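Carboxylesterase SOBER1 (Arabidopsis thaliana, PDB 6AVX) hydrolyses carboxylic esters with a preference for short acyl chains, shows phospholipase A2 activity, and restrains the plant hypersensitive response triggered by the bacterial effector AvrBsT. Local coordinates at residues Trp10-Gly15 with Pro41-Asn46; Leu107-Ala112 with Ser132-Phe137; Thr152-Ser157 with Ala180-Glu185. The protein carries 1 engineered substitution. All blocks are in the same frame, centred on the assembly; numbering follows the deposited sequence.

Interaction 1. Residues Trp10-Gly15 with Pro41-Asn46; sequences WLHGLG and PSAPFN
With chi1 at 67°, the imidazole of His12 sits between its own backbone N and carbonyl carbon and is carried across to Pro41, Ser42 and Ala43, which it meets edge-on. Its NE2 accepts a nearly straight hydrogen bond from Ala43 N (2.9 Å, 169° at the hydrogen), with the donor close to the ring plane. At the other end of the ring, ND1 donates to Gly13 O at 2.7 Å. Two bonds in the ring plane therefore fix the rotation of the imidazole and are consistent with a neutral ring carrying its proton on ND1; histidine suits the place because one flat group can donate and accept at once. Beside the accepting nitrogen, CD2 lies 3.3 Å from Pro41 O, and the small Ala43 side chain lets its CB come within 3.6 Å of CE1. Leu11 turns CG anti to its carbonyl carbon (chi1 -57°), and the leucine side chain crosses the proline ring obliquely, CD2 3.7 Å from Pro41 CG. A water donates to both Trp10 O and Pro41 O and accepts from His12 N, bridging the backbones where strand 7-11 ends. Around this buried contact, Trp59 meets the His12 ring and donates from NE1 to His12 O, strand 37-39 pairs with Trp10 through Leu39, and Leu11 packs against Leu113 and Thr114 of helix 109-120.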
loop_
_atom_site.group_PDB
_atom_site.type_symbol
_atom_site.label_atom_id
_atom_site.label_comp_id
_atom_site.label_asym_id
_atom_site.label_seq_id
_atom_site.Cartn_x
_atom_site.Cartn_y
_atom_site.Cartn_z
ATOM N N TRP A 10 0.026 -3.554 -7.745
ATOM C CA TRP A 10 -0.014 -4.331 -6.513
ATOM C C TRP A 10 1.397 -4.558 -6.004
ATOM O O TRP A 10 2.233 -5.080 -6.743
ATOM C CB TRP A 10 -0.680 -5.693 -6.729
ATOM C CG TRP A 10 -0.876 -6.400 -5.417
ATOM C CD1 TRP A 10 0.059 -7.089 -4.702
ATOM C CD2 TRP A 10 -2.072 -6.416 -4.633
ATOM N NE1 TRP A 10 -0.486 -7.537 -3.515
ATOM C CE2 TRP A 10 -1.791 -7.142 -3.457
ATOM C CE3 TRP A 10 -3.354 -5.915 -4.820
ATOM C CZ2 TRP A 10 -2.751 -7.364 -2.473
ATOM C CZ3 TRP A 10 -4.308 -6.136 -3.829
ATOM C CH2 TRP A 10 -3.998 -6.860 -2.687
ATOM N N LEU A 11 1.648 -4.225 -4.740
ATOM C CA LEU A 11 2.972 -4.284 -4.132
ATOM C C LEU A 11 2.997 -5.382 -3.076
ATOM O O LEU A 11 2.291 -5.299 -2.066
ATOM C CB LEU A 11 3.316 -2.935 -3.511
ATOM C CG LEU A 11 3.275 -1.770 -4.498
ATOM C CD1 LEU A 11 3.486 -0.443 -3.820
ATOM C CD2 LEU A 11 4.274 -1.970 -5.643
ATOM N N HIS A 12 3.821 -6.405 -3.311
ATOM C CA HIS A 12 3.919 -7.564 -2.440
ATOM C C HIS A 12 4.576 -7.207 -1.104
ATOM O O HIS A 12 5.168 -6.145 -0.921
ATOM C CB HIS A 12 4.707 -8.677 -3.147
ATOM C CG HIS A 12 6.154 -8.352 -3.386
ATOM N ND1 HIS A 12 7.097 -8.373 -2.380
ATOM C CD2 HIS A 12 6.816 -7.994 -4.511
ATOM C CE1 HIS A 12 8.280 -8.038 -2.886
ATOM N NE2 HIS A 12 8.139 -7.810 -4.175
ATOM N N GLY A 13 4.495 -8.153 -0.164
ATOM C CA GLY A 13 5.101 -8.017 1.146
ATOM C C GLY A 13 6.531 -8.536 1.220
ATOM O O GLY A 13 7.114 -9.029 0.251
ATOM N N LEU A 14 7.101 -8.420 2.412
ATOM C CA LEU A 14 8.508 -8.722 2.613
ATOM C C LEU A 14 8.824 -10.161 2.237
ATOM O O LEU A 14 8.185 -11.101 2.725
ATOM C CB LEU A 14 8.832 -8.509 4.087
ATOM C CG LEU A 14 10.243 -8.857 4.544
ATOM C CD1 LEU A 14 11.225 -7.951 3.837
ATOM C CD2 LEU A 14 10.340 -8.747 6.071
ATOM N N GLY A 15 9.834 -10.338 1.391
ATOM C CA GLY A 15 10.316 -11.635 0.967
ATOM C C GLY A 15 9.607 -12.217 -0.232
ATOM O O GLY A 15 10.104 -13.182 -0.825
ATOM N N PRO A 41 5.013 -5.713 -9.654
ATOM C CA PRO A 41 6.481 -5.642 -9.687
ATOM C C PRO A 41 7.087 -6.471 -8.570
ATOM O O PRO A 41 6.401 -6.901 -7.634
ATOM C CB PRO A 41 6.769 -4.151 -9.492
ATOM C CG PRO A 41 5.612 -3.676 -8.678
ATOM C CD PRO A 41 4.426 -4.437 -9.230
ATOM N N SER A 42 8.410 -6.671 -8.641
ATOM C CA SER A 42 9.142 -7.398 -7.614
ATOM C C SER A 42 10.209 -6.502 -7.007
ATOM O O SER A 42 10.974 -5.857 -7.736
ATOM C CB SER A 42 9.802 -8.639 -8.193
ATOM O OG SER A 42 8.819 -9.585 -8.550
ATOM N N ALA A 43 10.267 -6.474 -5.689
ATOM C CA ALA A 43 11.243 -5.659 -5.002
ATOM C C ALA A 43 12.653 -6.200 -5.251
ATOM O O ALA A 43 12.843 -7.398 -5.471
ATOM C CB ALA A 43 10.984 -5.667 -3.495
ATOM N N PRO A 44 13.668 -5.352 -5.158
ATOM C CA PRO A 44 15.048 -5.831 -5.251
ATOM C C PRO A 44 15.416 -6.696 -4.069
ATOM O O PRO A 44 14.789 -6.661 -3.005
ATOM C CB PRO A 44 15.886 -4.547 -5.229
ATOM C CG PRO A 44 14.926 -3.432 -5.528
ATOM C CD PRO A 44 13.623 -3.901 -4.923
ATOM N N PHE A 45 16.487 -7.466 -4.262
ATOM C CA PHE A 45 17.117 -8.222 -3.184
ATOM C C PHE A 45 17.943 -7.273 -2.325
ATOM O O PHE A 45 18.985 -6.762 -2.760
ATOM C CB PHE A 45 17.987 -9.338 -3.761
ATOM C CG PHE A 45 17.187 -10.466 -4.320
ATOM C CD1 PHE A 45 16.605 -11.393 -3.473
ATOM C CD2 PHE A 45 16.965 -10.583 -5.673
ATOM C CE1 PHE A 45 15.835 -12.421 -3.963
ATOM C CE2 PHE A 45 16.192 -11.634 -6.179
ATOM C CZ PHE A 45 15.620 -12.540 -5.310
ATOM N N ASN A 46 17.510 -7.058 -1.088
ATOM C CA ASN A 46 18.173 -6.167 -0.153
ATOM C C ASN A 46 18.390 -6.903 1.161
ATOM O O ASN A 46 17.608 -7.800 1.514
ATOM C CB ASN A 46 17.303 -4.937 0.152
ATOM C CG ASN A 46 17.147 -4.020 -1.024
ATOM O OD1 ASN A 46 18.114 -3.438 -1.514
ATOM N ND2 ASN A 46 15.926 -3.848 -1.486
HETATM O O HOH W 1 4.066 -6.999 -6.180
#

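Interaction 2. Residues Leu107-Ala112 with Ser132-Phe137; sequences LSQGGA and SGWVPF
Ala112 sets its CB over one face of the Trp134 indole, 3.9 Å from the centroid of the five-membered ring and 14° off its normal, a CH-pi contact that a small methyl group can make without holding the helix away. The six-membered part of the indole reaches back to the start of the helix: CZ3 lies 3.5 Å from Ser108 C, and CH2 lies 3.5 Å from Gln109 CA. Ser108 OG, anti to its backbone N (chi1 -165°), comes to the edge of the indole in its plane, 3.6 Å from CZ3. The turn between strand 102-107 and helix 109-120 has the form of the nucleophile elbow of alpha/beta hydrolases, with Ser108 held at a positive phi of 60°. By similarity it is the charge-relay serine, and its side chain lies beside that of His194. Gly133, with no side chain, lets the loop pass close by the turn, its CA 3.7 Å from Ser108 O. Ser132 O is buried without a conventional hydrogen-bond partner, but receives a CA-H...O contact from Ser108 CA at 3.3 Å. Farther along, the compact ring of Pro136 packs on Ala112, with CG 3.5 Å from Ala112 O.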
loop_
_atom_site.group_PDB
_atom_site.type_symbol
_atom_site.label_atom_id
_atom_site.label_comp_id
_atom_site.label_asym_id
_atom_site.label_seq_id
_atom_site.Cartn_x
_atom_site.Cartn_y
_atom_site.Cartn_z
ATOM N N LEU A 107 0.187 -5.385 0.308
ATOM C CA LEU A 107 0.130 -6.123 1.563
ATOM C C LEU A 107 1.350 -5.845 2.426
ATOM O O LEU A 107 2.486 -6.031 1.981
ATOM C CB LEU A 107 0.071 -7.622 1.278
ATOM C CG LEU A 107 0.061 -8.528 2.514
ATOM C CD1 LEU A 107 -1.192 -8.309 3.370
ATOM C CD2 LEU A 107 0.189 -9.987 2.119
ATOM N N SER A 108 1.107 -5.460 3.679
ATOM C CA SER A 108 2.110 -5.388 4.730
ATOM C C SER A 108 3.201 -4.403 4.327
ATOM O O SER A 108 2.905 -3.222 4.173
ATOM C CB SER A 108 2.597 -6.783 5.106
ATOM O OG SER A 108 3.291 -6.694 6.338
ATOM N N GLN A 109 4.439 -4.845 4.112
ATOM C CA GLN A 109 5.459 -3.926 3.625
ATOM C C GLN A 109 4.995 -3.197 2.362
ATOM O O GLN A 109 5.238 -2.000 2.196
ATOM C CB GLN A 109 6.746 -4.701 3.335
ATOM C CG GLN A 109 7.917 -3.810 2.990
ATOM C CD GLN A 109 9.106 -4.584 2.501
ATOM O OE1 GLN A 109 9.005 -5.399 1.588
ATOM N NE2 GLN A 109 10.249 -4.335 3.113
ATOM N N GLY A 110 4.313 -3.901 1.468
ATOM C CA GLY A 110 3.796 -3.282 0.262
ATOM C C GLY A 110 2.637 -2.340 0.525
ATOM O O GLY A 110 2.391 -1.421 -0.265
ATOM N N GLY A 111 1.898 -2.565 1.613
ATOM C CA GLY A 111 0.876 -1.614 2.028
ATOM C C GLY A 111 1.468 -0.336 2.601
ATOM O O GLY A 111 0.993 0.763 2.307
ATOM N N ALA A 112 2.499 -0.459 3.435
ATOM C CA ALA A 112 3.240 0.717 3.879
ATOM C C ALA A 112 3.777 1.492 2.683
ATOM O O ALA A 112 3.694 2.726 2.632
ATOM C CB ALA A 112 4.369 0.274 4.803
ATOM N N SER A 132 -3.112 -4.487 5.827
ATOM C CA SER A 132 -2.270 -4.909 6.943
ATOM C C SER A 132 -0.917 -4.212 6.947
ATOM O O SER A 132 0.114 -4.810 7.243
ATOM C CB SER A 132 -2.101 -6.423 6.944
ATOM O OG SER A 132 -3.375 -7.058 6.851
ATOM N N GLY A 133 -0.926 -2.923 6.633
ATOM C CA GLY A 133 0.274 -2.130 6.579
ATOM C C GLY A 133 0.529 -1.338 7.843
ATOM O O GLY A 133 -0.014 -1.610 8.918
ATOM N N TRP A 134 1.378 -0.329 7.701
ATOM C CA TRP A 134 1.725 0.563 8.798
ATOM C C TRP A 134 2.169 1.879 8.187
ATOM O O TRP A 134 2.375 1.983 6.987
ATOM C CB TRP A 134 2.804 -0.040 9.689
ATOM C CG TRP A 134 4.146 -0.244 9.028
ATOM C CD1 TRP A 134 5.192 0.631 9.028
ATOM C CD2 TRP A 134 4.606 -1.412 8.339
ATOM N NE1 TRP A 134 6.255 0.090 8.370
ATOM C CE2 TRP A 134 5.941 -1.175 7.956
ATOM C CE3 TRP A 134 4.032 -2.647 8.040
ATOM C CZ2 TRP A 134 6.699 -2.118 7.264
ATOM C CZ3 TRP A 134 4.780 -3.586 7.368
ATOM C CH2 TRP A 134 6.116 -3.323 6.999
ATOM N N VAL A 135 2.303 2.901 9.029
ATOM C CA VAL A 135 2.750 4.219 8.595
ATOM C C VAL A 135 4.275 4.219 8.609
ATOM O O VAL A 135 4.865 4.094 9.689
ATOM C CB VAL A 135 2.190 5.324 9.495
ATOM C CG1 VAL A 135 2.649 6.689 8.997
ATOM C CG2 VAL A 135 0.668 5.267 9.505
ATOM N N PRO A 136 4.951 4.335 7.455
ATOM C CA PRO A 136 6.389 4.068 7.423
ATOM C C PRO A 136 7.243 5.308 7.563
ATOM O O PRO A 136 8.406 5.310 7.156
ATOM C CB PRO A 136 6.576 3.429 6.046
ATOM C CG PRO A 136 5.638 4.174 5.224
ATOM C CD PRO A 136 4.418 4.423 6.082
ATOM N N PHE A 137 6.690 6.346 8.162
ATOM C CA PHE A 137 7.430 7.574 8.405
ATOM C C PHE A 137 6.745 8.330 9.531
ATOM O O PHE A 137 5.660 7.972 9.972
ATOM C CB PHE A 137 7.645 8.404 7.118
ATOM C CG PHE A 137 6.475 8.425 6.140
ATOM C CD1 PHE A 137 5.162 8.481 6.572
ATOM C CD2 PHE A 137 6.714 8.447 4.773
ATOM C CE1 PHE A 137 4.111 8.527 5.648
ATOM C CE2 PHE A 137 5.688 8.506 3.860
ATOM C CZ PHE A 137 4.384 8.548 4.295
#

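Interaction 3. Residues Thr152-Ser157 with Ala180-Glu185; sequences TPILWS and AGVTCE
Three backbone hydrogen bonds join Ile154 and Trp156 to Thr183 and Glu185. Ile154 N donates to Thr183 O at 3.1 Å, Glu185 N to Ile154 O at 2.9 Å, and Trp156 N to Glu185 O at 2.8 Å. The last is nearly straight, 175° at the hydrogen. Closer to the start of both segments, a water donates to Thr152 O and accepts from Thr183 N, linking the backbones before direct pairing begins. This is parallel pairing, with Ile154 opposite Cys184 and Leu155 opposite Glu185, and it adds the edge strand 184-189 to the central sheet of the alpha/beta hydrolase fold. Apolar contacts follow the alternation of the strands. On the face carrying Ile154 and Cys184, Cys184 SG stands anti to its own backbone N (chi1 179°) and lies 4.0 Å from Ile154 CG2 and 3.9 Å from Trp156 CB, while Ile154 CG1 meets Val182 CG1 at 3.8 Å. Branched side chains and a compact thiol suit this face, where Leu174 and Leu177 of helix 173-180 pack on Cys184. On the other face, Leu155 and Glu185 run side by side, Leu155 CD1 touching Glu185 CD at 3.7 Å. The extended glutamate has an aliphatic stem for the leucine and a carboxylate whose OE2 hydrogen-bonds Tyr203 OH.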
loop_
_atom_site.group_PDB
_atom_site.type_symbol
_atom_site.label_atom_id
_atom_site.label_comp_id
_atom_site.label_asym_id
_atom_site.label_seq_id
_atom_site.Cartn_x
_atom_site.Cartn_y
_atom_site.Cartn_z
ATOM N N THR A 152 -6.399 11.862 -2.677
ATOM C CA THR A 152 -6.494 10.460 -3.064
ATOM C C THR A 152 -7.109 9.677 -1.918
ATOM O O THR A 152 -6.588 9.734 -0.805
ATOM C CB THR A 152 -5.121 9.889 -3.391
ATOM O OG1 THR A 152 -4.561 10.652 -4.469
ATOM C CG2 THR A 152 -5.240 8.418 -3.814
ATOM N N PRO A 153 -8.203 8.957 -2.129
ATOM C CA PRO A 153 -8.799 8.209 -1.017
ATOM C C PRO A 153 -7.968 6.991 -0.663
ATOM O O PRO A 153 -7.361 6.345 -1.524
ATOM C CB PRO A 153 -10.175 7.801 -1.549
ATOM C CG PRO A 153 -10.045 7.806 -3.001
ATOM C CD PRO A 153 -8.997 8.847 -3.363
ATOM N N ILE A 154 -7.941 6.688 0.632
ATOM C CA ILE A 154 -7.253 5.513 1.163
ATOM C C ILE A 154 -8.296 4.561 1.722
ATOM O O ILE A 154 -9.189 4.980 2.470
ATOM C CB ILE A 154 -6.251 5.892 2.264
ATOM C CG1 ILE A 154 -5.238 6.925 1.769
ATOM C CG2 ILE A 154 -5.549 4.663 2.787
ATOM C CD1 ILE A 154 -4.332 6.474 0.639
ATOM N N LEU A 155 -8.180 3.293 1.379
ATOM C CA LEU A 155 -8.925 2.223 2.034
ATOM C C LEU A 155 -7.919 1.359 2.772
ATOM O O LEU A 155 -7.053 0.751 2.137
ATOM C CB LEU A 155 -9.699 1.381 1.020
ATOM C CG LEU A 155 -10.348 0.119 1.604
ATOM C CD1 LEU A 155 -11.395 0.456 2.650
ATOM C CD2 LEU A 155 -10.955 -0.706 0.508
ATOM N N TRP A 156 -8.017 1.303 4.088
ATOM C CA TRP A 156 -7.107 0.534 4.921
ATOM C C TRP A 156 -7.862 -0.660 5.480
ATOM O O TRP A 156 -8.870 -0.474 6.165
ATOM C CB TRP A 156 -6.620 1.403 6.070
ATOM C CG TRP A 156 -5.455 0.840 6.811
ATOM C CD1 TRP A 156 -5.402 -0.314 7.532
ATOM C CD2 TRP A 156 -4.148 1.411 6.887
ATOM N NE1 TRP A 156 -4.144 -0.494 8.048
ATOM C CE2 TRP A 156 -3.352 0.559 7.666
ATOM C CE3 TRP A 156 -3.576 2.574 6.359
ATOM C CZ2 TRP A 156 -2.021 0.841 7.944
ATOM C CZ3 TRP A 156 -2.261 2.849 6.618
ATOM C CH2 TRP A 156 -1.493 1.987 7.409
ATOM N N SER A 157 -7.383 -1.864 5.196
ATOM C CA SER A 157 -7.970 -3.115 5.654
ATOM C C SER A 157 -6.990 -3.752 6.625
ATOM O O SER A 157 -5.799 -3.829 6.323
ATOM C CB SER A 157 -8.169 -4.052 4.463
ATOM O OG SER A 157 -9.080 -3.502 3.517
ATOM N N ALA A 180 -2.739 14.868 8.226
ATOM C CA ALA A 180 -2.285 15.099 6.868
ATOM C C ALA A 180 -3.383 15.615 5.946
ATOM O O ALA A 180 -3.085 15.959 4.797
ATOM C CB ALA A 180 -1.691 13.806 6.302
ATOM N N GLY A 181 -4.635 15.664 6.394
ATOM C CA GLY A 181 -5.727 16.098 5.542
ATOM C C GLY A 181 -6.179 15.088 4.512
ATOM O O GLY A 181 -6.719 15.466 3.469
ATOM N N VAL A 182 -5.989 13.800 4.789
ATOM C CA VAL A 182 -6.287 12.714 3.863
ATOM C C VAL A 182 -7.508 11.977 4.381
ATOM O O VAL A 182 -7.656 11.803 5.592
ATOM C CB VAL A 182 -5.079 11.757 3.808
ATOM C CG1 VAL A 182 -5.394 10.502 3.032
ATOM C CG2 VAL A 182 -3.872 12.437 3.220
ATOM N N THR A 183 -8.364 11.530 3.469
ATOM C CA THR A 183 -9.561 10.784 3.829
ATOM C C THR A 183 -9.282 9.290 3.754
ATOM O O THR A 183 -8.836 8.785 2.719
ATOM C CB THR A 183 -10.693 11.156 2.873
ATOM O OG1 THR A 183 -10.925 12.570 2.953
ATOM C CG2 THR A 183 -11.975 10.425 3.224
ATOM N N CYS A 184 -9.556 8.581 4.843
ATOM C CA CYS A 184 -9.289 7.153 4.926
ATOM C C CYS A 184 -10.514 6.427 5.451
ATOM O O CYS A 184 -11.084 6.821 6.474
ATOM C CB CYS A 184 -8.103 6.914 5.854
ATOM S SG CYS A 184 -7.666 5.204 6.100
ATOM N N GLU A 185 -10.916 5.380 4.749
ATOM C CA GLU A 185 -11.863 4.414 5.279
ATOM C C GLU A 185 -11.064 3.274 5.886
ATOM O O GLU A 185 -10.196 2.698 5.222
ATOM C CB GLU A 185 -12.777 3.834 4.201
ATOM C CG GLU A 185 -13.745 2.803 4.824
ATOM C CD GLU A 185 -14.578 2.001 3.844
ATOM O OE1 GLU A 185 -14.654 2.343 2.649
ATOM O OE2 GLU A 185 -15.169 1.002 4.311
HETATM O O HOH W 2 -7.944 11.705 0.623
#

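From the N terminus, interaction 1 brings Pro41-Asn46 back to the end of strand 7-11, closing the first loop. Interaction 2 then joins the elbow after strand 102-107 to the loop leaving strand 127-131, and interaction 3 pairs strand 154-159 with strand 184-189 across the intervening helices. The three closures follow in series, neither nested nor crossing. Interactions 1 and 2 touch, with a probable hydrogen bond between Leu11 O and Leu107 N; interactions 2 and 3 touch through a probable hydrogen bond from Ser132 N to Ser157 O. Interactions 1 and 3, with centres about 23 Å apart, lie on opposite sides of the chain's centre, joined through the parallel sheet.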